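Side-chain contacts in uncharacterized protein PH0321 (Pyrococcus horikoshii, PDB 3BS4), which is of unknown function but has a KaiC-like domain, probably of the RecA-type fold, and binds an unidentified peptide in the crystal: residues A[15-20]-A[205-210]; A[36-41]-A[186-191]; A[43-48]-A[140-145]. All coordinates share one frame; numbering follows the deposited sequence.

How the contacts relate
From the N terminus, the loop 15-20 leaves helix 8-14 and meets the start of strand 207-216, so contact 1 closes the widest loop. Contact 2 is nested inside it, joining helix 34-47 to strand 184-190, and contact 3 is nested in turn inside contact 2, where the C-terminal end of the same helix meets strand 141-146. None of the three cross. All reach one mixed sheet, in which strands 141-146 and 184-190 are neighbours, so contacts 2 and 3 share both a helix and a sheet face. Ile-17 CD1 packs on Phe-186 CZ, and Lys-19 pairs with Glu-140, tying contact 1 to the others.

Contact 1: residues A[15-20]-A[205-210]; sequences GKIKKH and ADYVLK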
loop_
_atom_site.group_PDB
_atom_site.type_symbol
_atom_site.label_atom_id
_atom_site.label_comp_id
_atom_site.label_asym_id
_atom_site.label_seq_id
_atom_site.Cartn_x
_atom_site.Cartn_y
_atom_site.Cartn_z
ATOM N N GLY A 15 6.762 14.989 -10.593
ATOM C CA GLY A 15 8.105 14.569 -10.209
ATOM C C GLY A 15 8.096 13.219 -9.525
ATOM O O GLY A 15 7.049 12.748 -9.079
ATOM N N LYS A 16 9.271 12.607 -9.451
ATOM C CA LYS A 16 9.433 11.301 -8.829
ATOM C C LYS A 16 9.247 11.353 -7.308
ATOM O O LYS A 16 9.223 12.423 -6.707
ATOM C CB LYS A 16 10.790 10.720 -9.215
ATOM C CG LYS A 16 10.809 10.236 -10.662
ATOM C CD LYS A 16 12.200 9.896 -11.155
ATOM C CE LYS A 16 12.606 8.488 -10.775
ATOM N NZ LYS A 16 13.824 8.060 -11.539
ATOM N N ILE A 17 9.085 10.180 -6.702
ATOM C CA ILE A 17 8.784 10.088 -5.277
ATOM C C ILE A 17 10.037 10.243 -4.425
ATOM O O ILE A 17 11.029 9.559 -4.655
ATOM C CB ILE A 17 8.160 8.714 -4.960
ATOM C CG1 ILE A 17 6.877 8.511 -5.780
ATOM C CG2 ILE A 17 7.898 8.580 -3.446
ATOM C CD1 ILE A 17 6.419 7.064 -5.861
ATOM N N LYS A 18 9.977 11.133 -3.439
ATOM C CA LYS A 18 11.032 11.263 -2.447
ATOM C C LYS A 18 11.152 9.957 -1.664
ATOM O O LYS A 18 10.183 9.472 -1.075
ATOM C CB LYS A 18 10.737 12.435 -1.512
ATOM C CG LYS A 18 11.759 12.607 -0.418
ATOM C CD LYS A 18 11.491 13.850 0.408
ATOM C CE LYS A 18 12.741 14.321 1.140
ATOM N NZ LYS A 18 13.368 13.296 2.028
ATOM N N LYS A 19 12.341 9.371 -1.694
ATOM C CA LYS A 19 12.590 8.107 -1.027
ATOM C C LYS A 19 12.127 8.134 0.441
ATOM O O LYS A 19 12.363 9.102 1.171
ATOM C CB LYS A 19 14.074 7.744 -1.135
ATOM C CG LYS A 19 14.415 6.379 -0.578
ATOM C CD LYS A 19 15.823 5.976 -0.984
ATOM C CE LYS A 19 16.325 4.800 -0.170
ATOM N NZ LYS A 19 17.576 4.290 -0.814
ATOM N N HIS A 20 11.430 7.070 0.836
ATOM C CA HIS A 20 10.919 6.858 2.197
ATOM C C HIS A 20 9.593 7.536 2.501
ATOM O O HIS A 20 9.118 7.482 3.632
ATOM C CB HIS A 20 11.935 7.201 3.298
ATOM C CG HIS A 20 13.188 6.392 3.232
ATOM N ND1 HIS A 20 14.441 6.956 3.364
ATOM C CD2 HIS A 20 13.388 5.069 3.033
ATOM C CE1 HIS A 20 15.356 6.009 3.261
ATOM N NE2 HIS A 20 14.745 4.857 3.054
ATOM N N ALA A 205 0.215 11.021 5.595
ATOM C CA ALA A 205 0.830 10.798 4.277
ATOM C C ALA A 205 1.634 11.999 3.764
ATOM O O ALA A 205 1.248 13.155 3.988
ATOM C CB ALA A 205 -0.233 10.417 3.265
ATOM N N ASP A 206 2.725 11.722 3.054
ATOM C CA ASP A 206 3.483 12.791 2.393
ATOM C C ASP A 206 2.856 13.178 1.064
ATOM O O ASP A 206 2.884 14.357 0.661
ATOM C CB ASP A 206 4.936 12.373 2.193
ATOM C CG ASP A 206 5.606 12.022 3.498
ATOM O OD1 ASP A 206 5.761 12.926 4.365
ATOM O OD2 ASP A 206 5.956 10.833 3.675
ATOM N N TYR A 207 2.313 12.176 0.368
ATOM C CA TYR A 207 1.589 12.400 -0.879
ATOM C C TYR A 207 0.179 11.870 -0.713
ATOM O O TYR A 207 0.006 10.827 -0.111
ATOM C CB TYR A 207 2.215 11.626 -2.043
ATOM C CG TYR A 207 3.625 12.022 -2.403
ATOM C CD1 TYR A 207 3.881 12.818 -3.525
ATOM C CD2 TYR A 207 4.707 11.550 -1.663
ATOM C CE1 TYR A 207 5.203 13.164 -3.865
ATOM C CE2 TYR A 207 6.014 11.888 -1.992
ATOM C CZ TYR A 207 6.251 12.689 -3.087
ATOM O OH TYR A 207 7.575 13.014 -3.394
ATOM N N VAL A 208 -0.806 12.586 -1.253
ATOM C CA VAL A 208 -2.163 12.046 -1.318
ATOM C C VAL A 208 -2.660 12.217 -2.740
ATOM O O VAL A 208 -2.732 13.351 -3.247
ATOM C CB VAL A 208 -3.142 12.773 -0.380
ATOM C CG1 VAL A 208 -4.556 12.185 -0.561
ATOM C CG2 VAL A 208 -2.680 12.675 1.079
ATOM N N LEU A 209 -3.004 11.093 -3.367
ATOM C CA LEU A 209 -3.663 11.062 -4.679
ATOM C C LEU A 209 -5.062 10.519 -4.484
ATOM O O LEU A 209 -5.227 9.456 -3.881
ATOM C CB LEU A 209 -2.904 10.150 -5.648
ATOM C CG LEU A 209 -1.405 10.424 -5.847
ATOM C CD1 LEU A 209 -0.822 9.517 -6.948
ATOM C CD2 LEU A 209 -1.122 11.879 -6.131
ATOM N N LYS A 210 -6.058 11.229 -5.001
ATOM C CA LYS A 210 -7.456 10.809 -4.836
ATOM C C LYS A 210 -8.012 10.469 -6.202
ATOM O O LYS A 210 -7.863 11.252 -7.135
ATOM C CB LYS A 210 -8.291 11.929 -4.225
ATOM C CG LYS A 210 -9.749 11.556 -4.048
ATOM C CD LYS A 210 -10.437 12.542 -3.135
ATOM C CE LYS A 210 -11.050 13.685 -3.896
ATOM N NZ LYS A 210 -11.885 14.533 -2.969
#
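The one polar link is made by Tyr-207, whose hydroxyl accepts a hydrogen bond from the backbone N-H of Lys-18. Lys-18 N lies 3.1 Å from Tyr-207 OH, and the bond is almost straight at 176°. The ring reaches the loop because CG stands beside the backbone N, anti to the carbonyl carbon (chi1 -63°), with the phenol held out from the strand toward residues 16-18. The loop therefore docks through a main-chain amide, while the amine of Lys-18 heads off elsewhere.

In the fold this fastens the link between helix 8-14 and strand 22-27 to the beginning of strand 207-216. The two strands are parallel neighbours in the central sheet of this KaiC-like domain, and the backbone of Tyr-207 is hydrogen-bonded to Leu-22 and Leu-24.

The van der Waals contacts gather at the same phenol. The apolar pair is Ile-17 CG2 with Tyr-207 CE2, 4.1 Å apart, the methyl approaching the ring obliquely; Ile-17 CA is 3.7 Å from Tyr-207 OH. Next along, Lys-18 CB also sits 3.7 Å from Tyr-207 OH, after which the aliphatic chain leads away from the strand. Trp-5 adds an edge-to-face ring contact to Tyr-207 and also touches Ile-17. A leucine in place of Tyr-207 would probably leave the amide of Lys-18 without its acceptor and open a gap beside Ile-17 and Trp-5.

Contact 2: residues A[36-41]-A[186-191]; sequences DILFYI and FWLWEG
Leu-38 is the first residue of 36-41 to touch the strand, and its two methyls divide the work. CD1 packs obliquely on the base of Phe-186, with Leu-38 CD1 3.8 Å from Phe-186 CD1 and in similar touch with CB. The other branch meets the next strand residue that faces the helix, Leu-38 CD2 lying 3.7 Å from Leu-188 CB, as the two leucine side chains pass each other in opposite directions. Because chi1 (-169°) sets CG anti to the backbone N, the fork is carried out toward the strand, and CD1 and CD2 reach separate residues. Leu-38 also touches Phe-144.

One helical turn on, Ile-41 comes down at the far end of the aromatic ring: its CG2 is 4.1 Å from Phe-186 CZ, and the two side chains cross at about a right angle. The Phe-144 ring stacks against Phe-186 from strand 141-146.

The segment axes run nearly antiparallel, at 160°, and approach to 10.0 Å. Beyond the contact, Glu-190 forms a salt bridge with Lys-35. A helix lying this way over parallel strands, with apolar side chains between these two segments, is typical of the alpha/beta core of RecA-type domains such as KaiC.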
loop_
_atom_site.group_PDB
_atom_site.type_symbol
_atom_site.label_atom_id
_atom_site.label_comp_id
_atom_site.label_asym_id
_atom_site.label_seq_id
_atom_site.Cartn_x
_atom_site.Cartn_y
_atom_site.Cartn_z
ATOM N N ASP A 36 -6.886 -0.402 -8.884
ATOM C CA ASP A 36 -6.154 -1.021 -9.999
ATOM C C ASP A 36 -4.895 -0.243 -10.371
ATOM O O ASP A 36 -3.918 -0.832 -10.835
ATOM C CB ASP A 36 -7.052 -1.158 -11.232
ATOM C CG ASP A 36 -8.030 -2.311 -11.123
ATOM O OD1 ASP A 36 -7.779 -3.250 -10.316
ATOM O OD2 ASP A 36 -9.033 -2.289 -11.885
ATOM N N ILE A 37 -4.897 1.077 -10.159
ATOM C CA ILE A 37 -3.688 1.872 -10.397
ATOM C C ILE A 37 -2.620 1.428 -9.388
ATOM O O ILE A 37 -1.451 1.226 -9.747
ATOM C CB ILE A 37 -3.939 3.399 -10.299
ATOM C CG1 ILE A 37 -4.876 3.842 -11.431
ATOM C CG2 ILE A 37 -2.632 4.152 -10.387
ATOM C CD1 ILE A 37 -5.294 5.271 -11.321
ATOM N N LEU A 38 -3.033 1.253 -8.129
ATOM C CA LEU A 38 -2.082 0.816 -7.110
ATOM C C LEU A 38 -1.556 -0.591 -7.383
ATOM O O LEU A 38 -0.348 -0.831 -7.209
ATOM C CB LEU A 38 -2.675 0.897 -5.699
ATOM C CG LEU A 38 -1.612 0.703 -4.611
ATOM C CD1 LEU A 38 -0.401 1.611 -4.822
ATOM C CD2 LEU A 38 -2.167 0.965 -3.258
ATOM N N PHE A 39 -2.429 -1.512 -7.796
ATOM C CA PHE A 39 -1.952 -2.862 -8.141
ATOM C C PHE A 39 -0.994 -2.819 -9.328
ATOM O O PHE A 39 -0.016 -3.561 -9.372
ATOM C CB PHE A 39 -3.112 -3.829 -8.376
ATOM C CG PHE A 39 -3.622 -4.462 -7.106
ATOM C CD1 PHE A 39 -2.937 -5.526 -6.518
ATOM C CD2 PHE A 39 -4.797 -4.016 -6.517
ATOM C CE1 PHE A 39 -3.411 -6.132 -5.337
ATOM C CE2 PHE A 39 -5.280 -4.607 -5.330
ATOM C CZ PHE A 39 -4.585 -5.666 -4.743
ATOM N N TYR A 40 -1.253 -1.928 -10.275
ATOM C CA TYR A 40 -0.312 -1.748 -11.372
ATOM C C TYR A 40 1.072 -1.334 -10.877
ATOM O O TYR A 40 2.076 -1.943 -11.246
ATOM C CB TYR A 40 -0.865 -0.735 -12.371
ATOM C CG TYR A 40 0.079 -0.481 -13.514
ATOM C CD1 TYR A 40 0.157 -1.377 -14.580
ATOM C CD2 TYR A 40 0.916 0.643 -13.511
ATOM C CE1 TYR A 40 1.038 -1.152 -15.626
ATOM C CE2 TYR A 40 1.808 0.881 -14.568
ATOM C CZ TYR A 40 1.854 -0.033 -15.615
ATOM O OH TYR A 40 2.739 0.181 -16.654
ATOM N N ILE A 41 1.121 -0.310 -10.031
ATOM C CA ILE A 41 2.377 0.150 -9.449
ATOM C C ILE A 41 3.096 -0.986 -8.717
ATOM O O ILE A 41 4.295 -1.208 -8.922
ATOM C CB ILE A 41 2.140 1.359 -8.529
ATOM C CG1 ILE A 41 1.634 2.546 -9.362
ATOM C CG2 ILE A 41 3.421 1.734 -7.769
ATOM C CD1 ILE A 41 1.224 3.756 -8.541
ATOM N N PHE A 186 3.045 2.639 0.337
ATOM C CA PHE A 186 1.771 3.026 -0.274
ATOM C C PHE A 186 0.639 2.494 0.556
ATOM O O PHE A 186 0.584 1.308 0.846
ATOM C CB PHE A 186 1.652 2.447 -1.680
ATOM C CG PHE A 186 2.645 3.003 -2.650
ATOM C CD1 PHE A 186 2.275 4.006 -3.533
ATOM C CD2 PHE A 186 3.938 2.496 -2.698
ATOM C CE1 PHE A 186 3.197 4.519 -4.466
ATOM C CE2 PHE A 186 4.876 3.021 -3.619
ATOM C CZ PHE A 186 4.483 4.032 -4.500
ATOM N N TRP A 187 -0.272 3.382 0.930
ATOM C CA TRP A 187 -1.491 2.992 1.629
ATOM C C TRP A 187 -2.652 3.151 0.671
ATOM O O TRP A 187 -2.755 4.171 -0.000
ATOM C CB TRP A 187 -1.754 3.943 2.805
ATOM C CG TRP A 187 -0.904 3.672 3.989
ATOM C CD1 TRP A 187 0.027 2.669 4.117
ATOM C CD2 TRP A 187 -0.941 4.353 5.246
ATOM N NE1 TRP A 187 0.585 2.698 5.380
ATOM C CE2 TRP A 187 -0.003 3.714 6.095
ATOM C CE3 TRP A 187 -1.662 5.454 5.739
ATOM C CZ2 TRP A 187 0.244 4.147 7.409
ATOM C CZ3 TRP A 187 -1.412 5.883 7.047
ATOM C CH2 TRP A 187 -0.477 5.218 7.862
ATOM N N LEU A 188 -3.555 2.179 0.647
ATOM C CA LEU A 188 -4.786 2.328 -0.118
ATOM C C LEU A 188 -5.935 2.616 0.850
ATOM O O LEU A 188 -6.051 1.956 1.872
ATOM C CB LEU A 188 -5.072 1.040 -0.909
ATOM C CG LEU A 188 -6.342 1.028 -1.778
ATOM C CD1 LEU A 188 -6.286 2.120 -2.884
ATOM C CD2 LEU A 188 -6.578 -0.338 -2.394
ATOM N N TRP A 189 -6.816 3.553 0.500
ATOM C CA TRP A 189 -8.036 3.743 1.290
ATOM C C TRP A 189 -9.219 3.713 0.335
ATOM O O TRP A 189 -9.265 4.518 -0.582
ATOM C CB TRP A 189 -8.015 5.087 2.045
ATOM C CG TRP A 189 -9.234 5.302 2.913
ATOM C CD1 TRP A 189 -10.465 5.696 2.507
ATOM C CD2 TRP A 189 -9.307 5.139 4.337
ATOM N NE1 TRP A 189 -11.334 5.774 3.594
ATOM C CE2 TRP A 189 -10.642 5.423 4.725
ATOM C CE3 TRP A 189 -8.388 4.744 5.315
ATOM C CZ2 TRP A 189 -11.070 5.349 6.066
ATOM C CZ3 TRP A 189 -8.817 4.652 6.647
ATOM C CH2 TRP A 189 -10.140 4.965 7.005
ATOM N N GLU A 190 -10.146 2.770 0.551
ATOM C CA GLU A 190 -11.291 2.572 -0.350
ATOM C C GLU A 190 -12.531 3.212 0.240
ATOM O O GLU A 190 -12.984 2.806 1.313
ATOM C CB GLU A 190 -11.507 1.068 -0.593
ATOM C CG GLU A 190 -10.281 0.421 -1.232
ATOM C CD GLU A 190 -10.455 -1.055 -1.552
ATOM O OE1 GLU A 190 -11.334 -1.411 -2.370
ATOM O OE2 GLU A 190 -9.690 -1.857 -1.014
ATOM N N GLY A 191 -13.065 4.206 -0.460
ATOM C CA GLY A 191 -14.323 4.853 -0.044
ATOM C C GLY A 191 -14.097 6.014 0.901
ATOM O O GLY A 191 -13.016 6.624 0.923
#

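Contact 3: residues A[43-48]-A[140-145]; sequences SRKLKS and ELYGFA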
loop_
_atom_site.group_PDB
_atom_site.type_symbol
_atom_site.label_atom_id
_atom_site.label_comp_id
_atom_site.label_asym_id
_atom_site.label_seq_id
_atom_site.Cartn_x
_atom_site.Cartn_y
_atom_site.Cartn_z
ATOM N N SER A 43 2.752 -4.235 -9.146
ATOM C CA SER A 43 3.234 -5.221 -10.108
ATOM C C SER A 43 4.540 -4.745 -10.764
ATOM O O SER A 43 5.448 -5.553 -11.008
ATOM C CB SER A 43 2.167 -5.529 -11.162
ATOM O OG SER A 43 2.026 -4.470 -12.090
ATOM N N ARG A 44 4.655 -3.446 -11.024
ATOM C CA ARG A 44 5.856 -2.909 -11.670
ATOM C C ARG A 44 7.059 -2.929 -10.735
ATOM O O ARG A 44 8.173 -3.191 -11.180
ATOM C CB ARG A 44 5.616 -1.492 -12.191
ATOM C CG ARG A 44 4.648 -1.429 -13.362
ATOM C CD ARG A 44 5.400 -1.418 -14.682
ATOM N NE ARG A 44 6.305 -0.267 -14.748
ATOM C CZ ARG A 44 6.838 0.216 -15.868
ATOM N NH1 ARG A 44 6.554 -0.338 -17.041
ATOM N NH2 ARG A 44 7.649 1.266 -15.816
ATOM N N LYS A 45 6.836 -2.670 -9.445
ATOM C CA LYS A 45 7.944 -2.694 -8.485
ATOM C C LYS A 45 8.461 -4.123 -8.308
ATOM O O LYS A 45 9.677 -4.338 -8.187
ATOM C CB LYS A 45 7.538 -2.082 -7.134
ATOM C CG LYS A 45 7.120 -0.619 -7.221
ATOM C CD LYS A 45 8.224 0.232 -7.822
ATOM C CE LYS A 45 7.982 1.723 -7.646
ATOM N NZ LYS A 45 9.015 2.521 -8.380
ATOM N N LEU A 46 7.539 -5.086 -8.315
ATOM C CA LEU A 46 7.909 -6.500 -8.225
ATOM C C LEU A 46 8.666 -6.941 -9.472
ATOM O O LEU A 46 9.712 -7.600 -9.366
ATOM C CB LEU A 46 6.681 -7.375 -8.039
ATOM C CG LEU A 46 6.107 -7.472 -6.627
ATOM C CD1 LEU A 46 4.741 -8.151 -6.658
ATOM C CD2 LEU A 46 7.092 -8.214 -5.719
ATOM N N LYS A 47 8.152 -6.564 -10.641
ATOM C CA LYS A 47 8.745 -7.020 -11.915
ATOM C C LYS A 47 10.113 -6.405 -12.157
ATOM O O LYS A 47 10.898 -6.934 -12.953
ATOM C CB LYS A 47 7.823 -6.716 -13.102
ATOM C CG LYS A 47 6.673 -7.652 -13.220
ATOM C CD LYS A 47 5.711 -7.135 -14.278
ATOM C CE LYS A 47 4.567 -8.072 -14.492
ATOM N NZ LYS A 47 3.588 -7.477 -15.449
ATOM N N SER A 48 10.400 -5.298 -11.475
ATOM C CA SER A 48 11.691 -4.625 -11.572
ATOM C C SER A 48 12.681 -5.103 -10.499
ATOM O O SER A 48 13.695 -4.445 -10.232
ATOM C CB SER A 48 11.499 -3.110 -11.505
ATOM O OG SER A 48 10.730 -2.665 -12.602
ATOM N N GLU A 140 15.377 -1.406 -4.011
ATOM C CA GLU A 140 14.544 -0.573 -3.159
ATOM C C GLU A 140 13.524 -1.450 -2.435
ATOM O O GLU A 140 13.124 -2.497 -2.945
ATOM C CB GLU A 140 13.841 0.511 -3.981
ATOM C CG GLU A 140 14.765 1.630 -4.442
ATOM C CD GLU A 140 15.374 2.426 -3.300
ATOM O OE1 GLU A 140 14.764 2.523 -2.205
ATOM O OE2 GLU A 140 16.484 2.976 -3.499
ATOM N N LEU A 141 13.130 -1.012 -1.235
ATOM C CA LEU A 141 12.079 -1.670 -0.461
ATOM C C LEU A 141 10.811 -0.834 -0.522
ATOM O O LEU A 141 10.834 0.379 -0.274
ATOM C CB LEU A 141 12.494 -1.861 1.002
ATOM C CG LEU A 141 11.453 -2.435 1.973
ATOM C CD1 LEU A 141 11.002 -3.850 1.584
ATOM C CD2 LEU A 141 11.984 -2.396 3.413
ATOM N N TYR A 142 9.715 -1.495 -0.865
ATOM C CA TYR A 142 8.415 -0.826 -0.902
ATOM C C TYR A 142 7.466 -1.567 0.004
ATOM O O TYR A 142 7.550 -2.782 0.105
ATOM C CB TYR A 142 7.847 -0.847 -2.316
ATOM C CG TYR A 142 8.658 -0.030 -3.276
ATOM C CD1 TYR A 142 8.468 1.346 -3.374
ATOM C CD2 TYR A 142 9.634 -0.629 -4.085
ATOM C CE1 TYR A 142 9.231 2.118 -4.269
ATOM C CE2 TYR A 142 10.396 0.131 -4.961
ATOM C CZ TYR A 142 10.190 1.492 -5.057
ATOM O OH TYR A 142 10.933 2.242 -5.948
ATOM N N GLY A 143 6.555 -0.835 0.647
ATOM C CA GLY A 143 5.454 -1.464 1.388
ATOM C C GLY A 143 4.132 -1.049 0.782
ATOM O O GLY A 143 4.001 0.063 0.237
ATOM N N PHE A 144 3.165 -1.961 0.845
ATOM C CA PHE A 144 1.796 -1.674 0.386
ATOM C C PHE A 144 0.826 -2.136 1.438
ATOM O O PHE A 144 0.932 -3.288 1.874
ATOM C CB PHE A 144 1.512 -2.419 -0.919
ATOM C CG PHE A 144 2.328 -1.914 -2.080
ATOM C CD1 PHE A 144 1.781 -1.008 -2.977
ATOM C CD2 PHE A 144 3.654 -2.319 -2.259
ATOM C CE1 PHE A 144 2.529 -0.506 -4.040
ATOM C CE2 PHE A 144 4.419 -1.818 -3.331
ATOM C CZ PHE A 144 3.852 -0.914 -4.219
ATOM N N ALA A 145 -0.095 -1.267 1.869
ATOM C CA ALA A 145 -1.153 -1.682 2.821
ATOM C C ALA A 145 -2.513 -1.637 2.121
ATOM O O ALA A 145 -2.998 -0.545 1.774
ATOM C CB ALA A 145 -1.165 -0.770 4.064
#
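Lys-45 lays its aliphatic chain across the ring of Tyr-142 and puts its amine at the phenol oxygen. Lys-45 CD sits over one face, 3.9 Å from the centroid of the Tyr-142 ring and 25° off the normal, a CH-pi contact displaced toward the rim. Farther out, Lys-45 CE comes within 3.4 Å of Tyr-142 CZ, and Lys-45 NZ donates a hydrogen bond of 3.1 Å to Tyr-142 OH. A bend at CB-CG (chi2 -57°) turns the otherwise extended chain across the ring toward that hydroxyl. The same amine has its strongest partner outside the two segments, a salt bridge to Glu-6, and also donates to the carbonyl of Ser-4. Phe-144 contributes more lightly: its CZ is 4.4 Å from Lys-45 CG, which lies at the ring's edge, near its plane.

One step outward, Glu-6 also takes Arg-44 NE through its other carboxylate oxygen, so the N-terminal segment is fastened to two successive residues of helix 34-47. From the adjacent strand, Phe-186 stacks on Phe-144 and also touches Tyr-142, as does Thr-184.

This is where the last turn of helix 34-47 packs on the sheet of the KaiC-like domain. A buried lysine is thus met by a carboxylate, a carbonyl and a phenol oxygen, an environment that probably favours the charged ammonium and offsets the cost of burying it.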